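Local structure of aeromonas extracellular serine protease (Aeromonas sobria, 3WQB) at residues Leu68-Leu81 / Ala136-Asp148. The protein cuts host plasma proteins after paired basic residues, one of them lysine, as a calcium-binding serine protease of the furin-like subtilase subfamily. The protein carries 1 engineered substitution. Numbering follows the deposited sequence.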
ATOM      1  N   LEU A  68     -16.682  15.171 -11.939  1.00 12.64           N
ATOM      2  CA  LEU A  68     -16.147  15.749 -10.711  1.00 12.39           C
ATOM      3  C   LEU A  68     -16.301  14.865  -9.475  1.00 12.12           C
ATOM      4  O   LEU A  68     -16.062  15.320  -8.352  1.00 11.96           O
ATOM      5  CB  LEU A  68     -16.781  17.125 -10.464  1.00 13.06           C
ATOM      6  CG  LEU A  68     -16.489  18.250 -11.462  1.00 14.08           C
ATOM      7  CD1 LEU A  68     -17.336  19.468 -11.146  1.00 16.36           C
ATOM      8  CD2 LEU A  68     -15.010  18.608 -11.509  1.00 15.71           C
ATOM      9  N   GLY A  69     -16.698  13.609  -9.665  1.00 11.88           N
ATOM     10  CA  GLY A  69     -16.836  12.697  -8.537  1.00 12.25           C
ATOM     11  C   GLY A  69     -18.191  12.700  -7.855  1.00 12.65           C
ATOM     12  O   GLY A  69     -18.359  12.087  -6.810  1.00 12.55           O
ATOM     13  N   GLN A  70     -19.165  13.385  -8.451  1.00 13.05           N
ATOM     14  CA  GLN A  70     -20.518  13.451  -7.903  1.00 13.85           C
ATOM     15  C   GLN A  70     -21.111  12.062  -7.674  1.00 13.46           C
ATOM     16  O   GLN A  70     -21.007  11.180  -8.536  1.00 14.69           O
ATOM     17  CB  GLN A  70     -21.427  14.304  -8.805  1.00 14.35           C
ATOM     18  CG  GLN A  70     -21.545  13.864 -10.284  1.00 16.92           C
ATOM     19  CD  GLN A  70     -20.528  14.505 -11.237  1.00 18.07           C
ATOM     20  OE1 GLN A  70     -19.399  14.808 -10.869  1.00 16.68           O
ATOM     21  NE2 GLN A  70     -20.935  14.684 -12.487  1.00 20.47           N
ATOM     22  N   GLY A  71     -21.674  11.864  -6.485  1.00 13.73           N
ATOM     23  CA  GLY A  71     -22.324  10.610  -6.127  1.00 13.74           C
ATOM     24  C   GLY A  71     -21.387   9.545  -5.592  1.00 13.97           C
ATOM     25  O   GLY A  71     -21.835   8.451  -5.247  1.00 14.84           O
ATOM     26  N   VAL A  72     -20.088   9.856  -5.523  1.00 12.98           N
ATOM     27  CA  VAL A  72     -19.084   8.878  -5.063  1.00 12.61           C
ATOM     28  C   VAL A  72     -18.663   9.096  -3.612  1.00 11.95           C
ATOM     29  O   VAL A  72     -18.204  10.181  -3.254  1.00 12.31           O
ATOM     30  CB  VAL A  72     -17.843   8.852  -5.971  1.00 12.12           C
ATOM     31  CG1 VAL A  72     -16.853   7.758  -5.515  1.00 12.43           C
ATOM     32  CG2 VAL A  72     -18.253   8.591  -7.409  1.00 12.91           C
ATOM     33  N   ASN A  73     -18.828   8.057  -2.791  1.00 11.71           N
ATOM     34  CA  ASN A  73     -18.497   8.106  -1.367  1.00 11.61           C
ATOM     35  C   ASN A  73     -17.108   7.528  -1.131  1.00 11.14           C
ATOM     36  O   ASN A  73     -16.826   6.390  -1.529  1.00 10.94           O
ATOM     37  CB  ASN A  73     -19.525   7.329  -0.538  1.00 12.78           C
ATOM     38  CG  ASN A  73     -20.892   7.987  -0.521  1.00 13.09           C
ATOM     39  OD1 ASN A  73     -21.024   9.208  -0.675  1.00 14.31           O
ATOM     40  ND2 ASN A  73     -21.923   7.170  -0.317  1.00 15.33           N
ATOM     41  N   VAL A  74     -16.241   8.331  -0.520  1.00 11.33           N
ATOM     42  CA  VAL A  74     -14.866   7.943  -0.246  1.00 11.21           C
ATOM     43  C   VAL A  74     -14.609   7.928   1.260  1.00 10.43           C
ATOM     44  O   VAL A  74     -14.889   8.916   1.950  1.00 11.26           O
ATOM     45  CB  VAL A  74     -13.858   8.913  -0.915  1.00 11.02           C
ATOM     46  CG1 VAL A  74     -12.432   8.434  -0.695  1.00 11.45           C
ATOM     47  CG2 VAL A  74     -14.125   9.056  -2.409  1.00 12.23           C
ATOM     48  N   ALA A  75     -14.061   6.818   1.764  1.00 10.47           N
ATOM     49  CA  ALA A  75     -13.617   6.723   3.161  1.00 10.28           C
ATOM     50  C   ALA A  75     -12.121   6.983   3.252  1.00 10.18           C
ATOM     51  O   ALA A  75     -11.332   6.346   2.552  1.00 10.72           O
ATOM     52  CB  ALA A  75     -13.925   5.353   3.733  1.00 10.88           C
ATOM     53  N   VAL A  76     -11.735   7.897   4.135  1.00  9.72           N
ATOM     54  CA  VAL A  76     -10.332   8.171   4.401  1.00  9.69           C
ATOM     55  C   VAL A  76      -9.978   7.549   5.741  1.00  9.69           C
ATOM     56  O   VAL A  76     -10.373   8.043   6.805  1.00  9.88           O
ATOM     57  CB  VAL A  76     -10.050   9.686   4.363  1.00  9.83           C
ATOM     58  CG1 VAL A  76      -8.611   9.979   4.705  1.00 10.47           C
ATOM     59  CG2 VAL A  76     -10.370  10.227   2.974  1.00 11.38           C
ATOM     60  N   VAL A  77      -9.277   6.423   5.674  1.00  8.83           N
ATOM     61  CA  VAL A  77      -8.884   5.663   6.856  1.00  9.30           C
ATOM     62  C   VAL A  77      -7.449   6.092   7.161  1.00  9.20           C
ATOM     63  O   VAL A  77      -6.506   5.707   6.484  1.00  9.89           O
ATOM     64  CB  VAL A  77      -9.024   4.143   6.607  1.00  9.07           C
ATOM     65  CG1 VAL A  77      -8.704   3.347   7.871  1.00 10.04           C
ATOM     66  CG2 VAL A  77     -10.437   3.814   6.108  1.00 10.36           C
ATOM     67  N   ASP A  78      -7.293   6.949   8.159  1.00  9.24           N
ATOM     68  CA  ASP A  78      -6.032   7.668   8.308  1.00  9.40           C
ATOM     69  C   ASP A  78      -5.873   8.178   9.746  1.00  9.98           C
ATOM     70  O   ASP A  78      -6.393   7.563  10.667  1.00 10.15           O
ATOM     71  CB  ASP A  78      -5.972   8.795   7.261  1.00  9.54           C
ATOM     72  CG  ASP A  78      -4.566   9.112   6.809  1.00 10.42           C
ATOM     73  OD1 ASP A  78      -3.810   9.714   7.597  1.00 11.45           O
ATOM     74  OD2 ASP A  78      -4.219   8.790   5.648  1.00 11.61           O
ATOM     75  N   ASP A  79      -5.145   9.277   9.949  1.00 10.57           N
ATOM     76  CA  ASP A  79      -4.866   9.753  11.306  1.00 11.16           C
ATOM     77  C   ASP A  79      -5.946  10.675  11.867  1.00 11.98           C
ATOM     78  O   ASP A  79      -5.881  11.072  13.029  1.00 12.84           O
ATOM     79  CB  ASP A  79      -3.482  10.415  11.374  1.00 11.06           C
ATOM     80  CG  ASP A  79      -3.428  11.768  10.669  1.00 11.34           C
ATOM     81  OD1 ASP A  79      -4.449  12.215  10.094  1.00 12.56           O
ATOM     82  OD2 ASP A  79      -2.352  12.409  10.718  1.00 12.96           O
ATOM     83  N   GLY A  80      -6.951  10.986  11.054  1.00 11.88           N
ATOM     84  CA  GLY A  80      -7.909  12.024  11.409  1.00 12.53           C
ATOM     85  C   GLY A  80      -8.423  12.754  10.189  1.00 12.04           C
ATOM     86  O   GLY A  80      -7.961  12.525   9.068  1.00 12.49           O
ATOM     87  N   LEU A  81      -9.408  13.617  10.411  1.00 11.64           N
ATOM     88  CA  LEU A  81      -9.944  14.481   9.374  1.00 12.04           C
ATOM     89  C   LEU A  81     -10.605  15.656  10.062  1.00 11.65           C
ATOM     90  O   LEU A  81     -11.535  15.469  10.850  1.00 11.57           O
ATOM     91  CB  LEU A  81     -10.968  13.728   8.512  1.00 12.53           C
ATOM     92  CG  LEU A  81     -11.789  14.526   7.485  1.00 15.58           C
ATOM     93  CD1 LEU A  81     -10.947  15.417   6.584  1.00 17.27           C
ATOM     94  CD2 LEU A  81     -12.678  13.591   6.653  1.00 16.92           C
ATOM     95  N   ALA A 136     -11.567  15.273  -7.259  1.00 10.45           N
ATOM     96  CA  ALA A 136     -12.963  14.877  -7.394  1.00 10.81           C
ATOM     97  C   ALA A 136     -13.749  15.735  -6.394  1.00 10.90           C
ATOM     98  O   ALA A 136     -14.201  15.243  -5.347  1.00 10.99           O
ATOM     99  CB  ALA A 136     -13.117  13.391  -7.097  1.00 11.30           C
ATOM    100  N   PRO A 137     -13.924  17.033  -6.717  1.00 10.83           N
ATOM    101  CA  PRO A 137     -14.427  17.991  -5.733  1.00 11.73           C
ATOM    102  C   PRO A 137     -15.914  17.864  -5.416  1.00 12.15           C
ATOM    103  O   PRO A 137     -16.433  18.617  -4.584  1.00 12.70           O
ATOM    104  CB  PRO A 137     -14.110  19.346  -6.368  1.00 12.29           C
ATOM    105  CG  PRO A 137     -14.149  19.085  -7.824  1.00 12.30           C
ATOM    106  CD  PRO A 137     -13.625  17.678  -8.010  1.00 10.86           C
ATOM    107  N   ARG A 138     -16.592  16.915  -6.045  1.00 12.56           N
ATOM    108  CA  ARG A 138     -17.978  16.632  -5.679  1.00 13.27           C
ATOM    109  C   ARG A 138     -18.146  15.287  -4.967  1.00 13.13           C
ATOM    110  O   ARG A 138     -19.270  14.890  -4.623  1.00 14.09           O
ATOM    111  CB  ARG A 138     -18.908  16.761  -6.892  1.00 13.94           C
ATOM    112  CG  ARG A 138     -18.976  18.175  -7.476  1.00 15.13           C
ATOM    113  CD  ARG A 138     -20.039  18.292  -8.563  1.00 19.13           C
ATOM    114  NE  ARG A 138     -21.369  18.039  -8.023  1.00 22.17           N
ATOM    115  CZ  ARG A 138     -22.429  17.662  -8.735  1.00 23.77           C
ATOM    116  NH1 ARG A 138     -22.347  17.477 -10.046  1.00 24.84           N
ATOM    117  NH2 ARG A 138     -23.580  17.455  -8.119  1.00 25.53           N
ATOM    118  N   ALA A 139     -17.036  14.587  -4.737  1.00 12.76           N
ATOM    119  CA  ALA A 139     -17.080  13.350  -3.959  1.00 13.14           C
ATOM    120  C   ALA A 139     -17.381  13.665  -2.489  1.00 13.61           C
ATOM    121  O   ALA A 139     -17.150  14.792  -2.027  1.00 15.39           O
ATOM    122  CB  ALA A 139     -15.774  12.579  -4.106  1.00 13.08           C
ATOM    123  N   GLN A 140     -17.887  12.671  -1.763  1.00 13.07           N
ATOM    124  CA  GLN A 140     -18.249  12.842  -0.349  1.00 13.16           C
ATOM    125  C   GLN A 140     -17.324  12.034   0.543  1.00 12.99           C
ATOM    126  O   GLN A 140     -17.043  10.877   0.253  1.00 13.08           O
ATOM    127  CB  GLN A 140     -19.703  12.440  -0.104  1.00 14.43           C
ATOM    128  CG  GLN A 140     -20.718  13.330  -0.811  1.00 17.26           C
ATOM    129  CD  GLN A 140     -21.335  14.366   0.103  1.00 22.23           C
ATOM    130  OE1 GLN A 140     -20.818  15.472   0.248  1.00 24.79           O
ATOM    131  NE2 GLN A 140     -22.463  14.016   0.715  1.00 25.22           N
ATOM    132  N   LEU A 141     -16.878  12.647   1.634  1.00 12.60           N
ATOM    133  CA  LEU A 141     -15.866  12.050   2.512  1.00 12.36           C
ATOM    134  C   LEU A 141     -16.397  11.601   3.861  1.00 11.90           C
ATOM    135  O   LEU A 141     -17.287  12.244   4.448  1.00 12.25           O
ATOM    136  CB  LEU A 141     -14.761  13.064   2.802  1.00 13.07           C
ATOM    137  CG  LEU A 141     -13.973  13.640   1.637  1.00 14.31           C
ATOM    138  CD1 LEU A 141     -13.265  14.910   2.098  1.00 16.68           C
ATOM    139  CD2 LEU A 141     -12.997  12.592   1.133  1.00 17.33           C
ATOM    140  N   GLN A 142     -15.836  10.496   4.346  1.00 11.43           N
ATOM    141  CA  GLN A 142     -15.878  10.149   5.761  1.00 11.31           C
ATOM    142  C   GLN A 142     -14.451   9.964   6.250  1.00 10.91           C
ATOM    143  O   GLN A 142     -13.572   9.569   5.481  1.00 11.02           O
ATOM    144  CB  GLN A 142     -16.608   8.832   5.987  1.00 11.56           C
ATOM    145  CG  GLN A 142     -18.092   8.846   5.768  1.00 12.53           C
ATOM    146  CD  GLN A 142     -18.643   7.438   5.818  1.00 13.08           C
ATOM    147  OE1 GLN A 142     -17.931   6.465   5.533  1.00 13.18           O
ATOM    148  NE2 GLN A 142     -19.915   7.315   6.186  1.00 12.86           N
ATOM    149  N   GLY A 143     -14.224  10.223   7.533  1.00 10.48           N
ATOM    150  CA  GLY A 143     -12.905   9.994   8.131  1.00 10.72           C
ATOM    151  C   GLY A 143     -12.965   9.023   9.297  1.00 10.96           C
ATOM    152  O   GLY A 143     -13.902   9.063  10.098  1.00 11.28           O
ATOM    153  N   PHE A 144     -11.959   8.156   9.389  1.00 10.50           N
ATOM    154  CA  PHE A 144     -11.846   7.203  10.489  1.00 10.15           C
ATOM    155  C   PHE A 144     -10.395   7.268  10.936  1.00 10.00           C
ATOM    156  O   PHE A 144      -9.498   6.912  10.172  1.00 10.78           O
ATOM    157  CB  PHE A 144     -12.227   5.796  10.021  1.00 10.76           C
ATOM    158  CG  PHE A 144     -13.613   5.711   9.473  1.00 10.51           C
ATOM    159  CD1 PHE A 144     -14.699   5.588  10.325  1.00 10.68           C
ATOM    160  CD2 PHE A 144     -13.839   5.772   8.103  1.00 11.03           C
ATOM    161  CE1 PHE A 144     -16.006   5.535   9.830  1.00 11.10           C
ATOM    162  CE2 PHE A 144     -15.129   5.714   7.604  1.00 11.30           C
ATOM    163  CZ  PHE A 144     -16.215   5.604   8.462  1.00 12.32           C
ATOM    164  N   ASN A 145     -10.172   7.753  12.160  1.00 10.00           N
ATOM    165  CA  ASN A 145      -8.825   8.090  12.616  1.00 10.13           C
ATOM    166  C   ASN A 145      -8.048   6.913  13.211  1.00 10.33           C
ATOM    167  O   ASN A 145      -7.499   7.003  14.320  1.00 10.80           O
ATOM    168  CB  ASN A 145      -8.861   9.292  13.577  1.00 10.73           C
ATOM    169  CG  ASN A 145      -9.582   8.996  14.883  1.00 11.52           C
ATOM    170  OD1 ASN A 145     -10.390   8.075  14.966  1.00 11.64           O
ATOM    171  ND2 ASN A 145      -9.307   9.797  15.906  1.00 12.58           N
ATOM    172  N   LEU A 146      -7.982   5.823  12.446  1.00 10.18           N
ATOM    173  CA  LEU A 146      -7.275   4.613  12.859  1.00 10.33           C
ATOM    174  C   LEU A 146      -5.818   4.851  13.249  1.00 10.38           C
ATOM    175  O   LEU A 146      -5.270   4.114  14.066  1.00 11.41           O
ATOM    176  CB  LEU A 146      -7.329   3.568  11.732  1.00 10.47           C
ATOM    177  CG  LEU A 146      -8.451   2.533  11.834  1.00 10.41           C
ATOM    178  CD1 LEU A 146      -8.161   1.541  12.968  1.00 11.13           C
ATOM    179  CD2 LEU A 146      -9.842   3.161  11.992  1.00 11.77           C
ATOM    180  N   LEU A 147      -5.195   5.861  12.641  1.00 10.87           N
ATOM    181  CA  LEU A 147      -3.758   6.121  12.807  1.00 11.40           C
ATOM    182  C   LEU A 147      -3.460   7.233  13.805  1.00 11.94           C
ATOM    183  O   LEU A 147      -2.311   7.657  13.930  1.00 13.02           O
ATOM    184  CB  LEU A 147      -3.107   6.441  11.459  1.00 11.65           C
ATOM    185  CG  LEU A 147      -3.366   5.491  10.287  1.00 12.94           C
ATOM    186  CD1 LEU A 147      -2.684   5.991   9.030  1.00 13.65           C
ATOM    187  CD2 LEU A 147      -2.941   4.078  10.610  1.00 13.44           C
ATOM    188  N   ASP A 148      -4.485   7.701  14.521  1.00 12.39           N
ATOM    189  CA  ASP A 148      -4.253   8.646  15.626  1.00 12.84           C
ATOM    190  C   ASP A 148      -3.227   8.025  16.572  1.00 13.13           C
ATOM    191  O   ASP A 148      -3.236   6.813  16.796  1.00 13.11           O
ATOM    192  CB  ASP A 148      -5.565   8.933  16.375  1.00 13.43           C
ATOM    193  CG  ASP A 148      -5.408   9.991  17.459  1.00 14.62           C
ATOM    194  OD1 ASP A 148      -4.921   9.674  18.568  1.00 15.44           O
ATOM    195  OD2 ASP A 148      -5.797  11.150  17.210  1.00 17.70           O
TER
HETATM  196  O   HOH W   1     -21.464  13.364  -4.245  1.00 28.21           O
HETATM  197  O   HOH W   2      -7.376  11.964  15.191  1.00 17.11           O
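Val-74 and Val-76 each bond the neighbouring strand through both backbone N and O, binding 73-77 to 140-144 in parallel with their axes 4.7 Å apart. Val-74 N reaches Gln-140 O at 2.8 Å, almost straight (178°), and its carbonyl takes Gln-142 N; Val-76 repeats this with Gln-142 O and Phe-144 N. Beyond the strands, Leu-68 O receives Arg-138 N at one end. At the other, Asp-78 N reaches Phe-144 O, and Leu-147 N comes to Asp-78 O at 2.9 Å from above the carbonyl plane.

Apolar contacts divide between the two faces. On one, Leu-141 sends CD2 to Val-76 CG2 (4.0 Å), while Leu-81 swings back to lay CD2 over the backbone of Gly-143, which has no side chain on that face. On the other, Ala-75 CB meets the Phe-144 ring at its edge, 4.1 Å from CE2, and Val-77 CG1 lies alongside Leu-146.

Arg-138 bends at chi3 (63°), which folds its guanidinium back over Gln-70; Gln-70 CB sits centrally over one face, 3.5 Å from Arg-138 CZ. The aliphatic part of the arginine crosses Leu-68. A water bridges the segments at each end: one molecule links Gly-71 N to Arg-138 O, another joins Asp-79 O to Asn-145 ND2 and Asp-148 OD2. Asn-145 OD1 also takes Val-99 N, and Asp-148 OD1 takes Asn-150 N.

Strand 140-144 is outermost in the parallel subtilase sheet; 73-77 lies between it and strand 173-179, which bonds the backbone of Asn-73, Ala-75 and Val-77. Helix 115-124 packs on the Val-74 and Val-76 face, helix 155-164 on the Phe-144 side. Just past its strand, Asp-78, the predicted charge-relay aspartate, gives OD1 to His-115 ND1 and to Asp-79 N, while the Asp-79 carboxylate takes the backbone N of His-115 and Gly-116, tying the strand end to the start of helix 115-124.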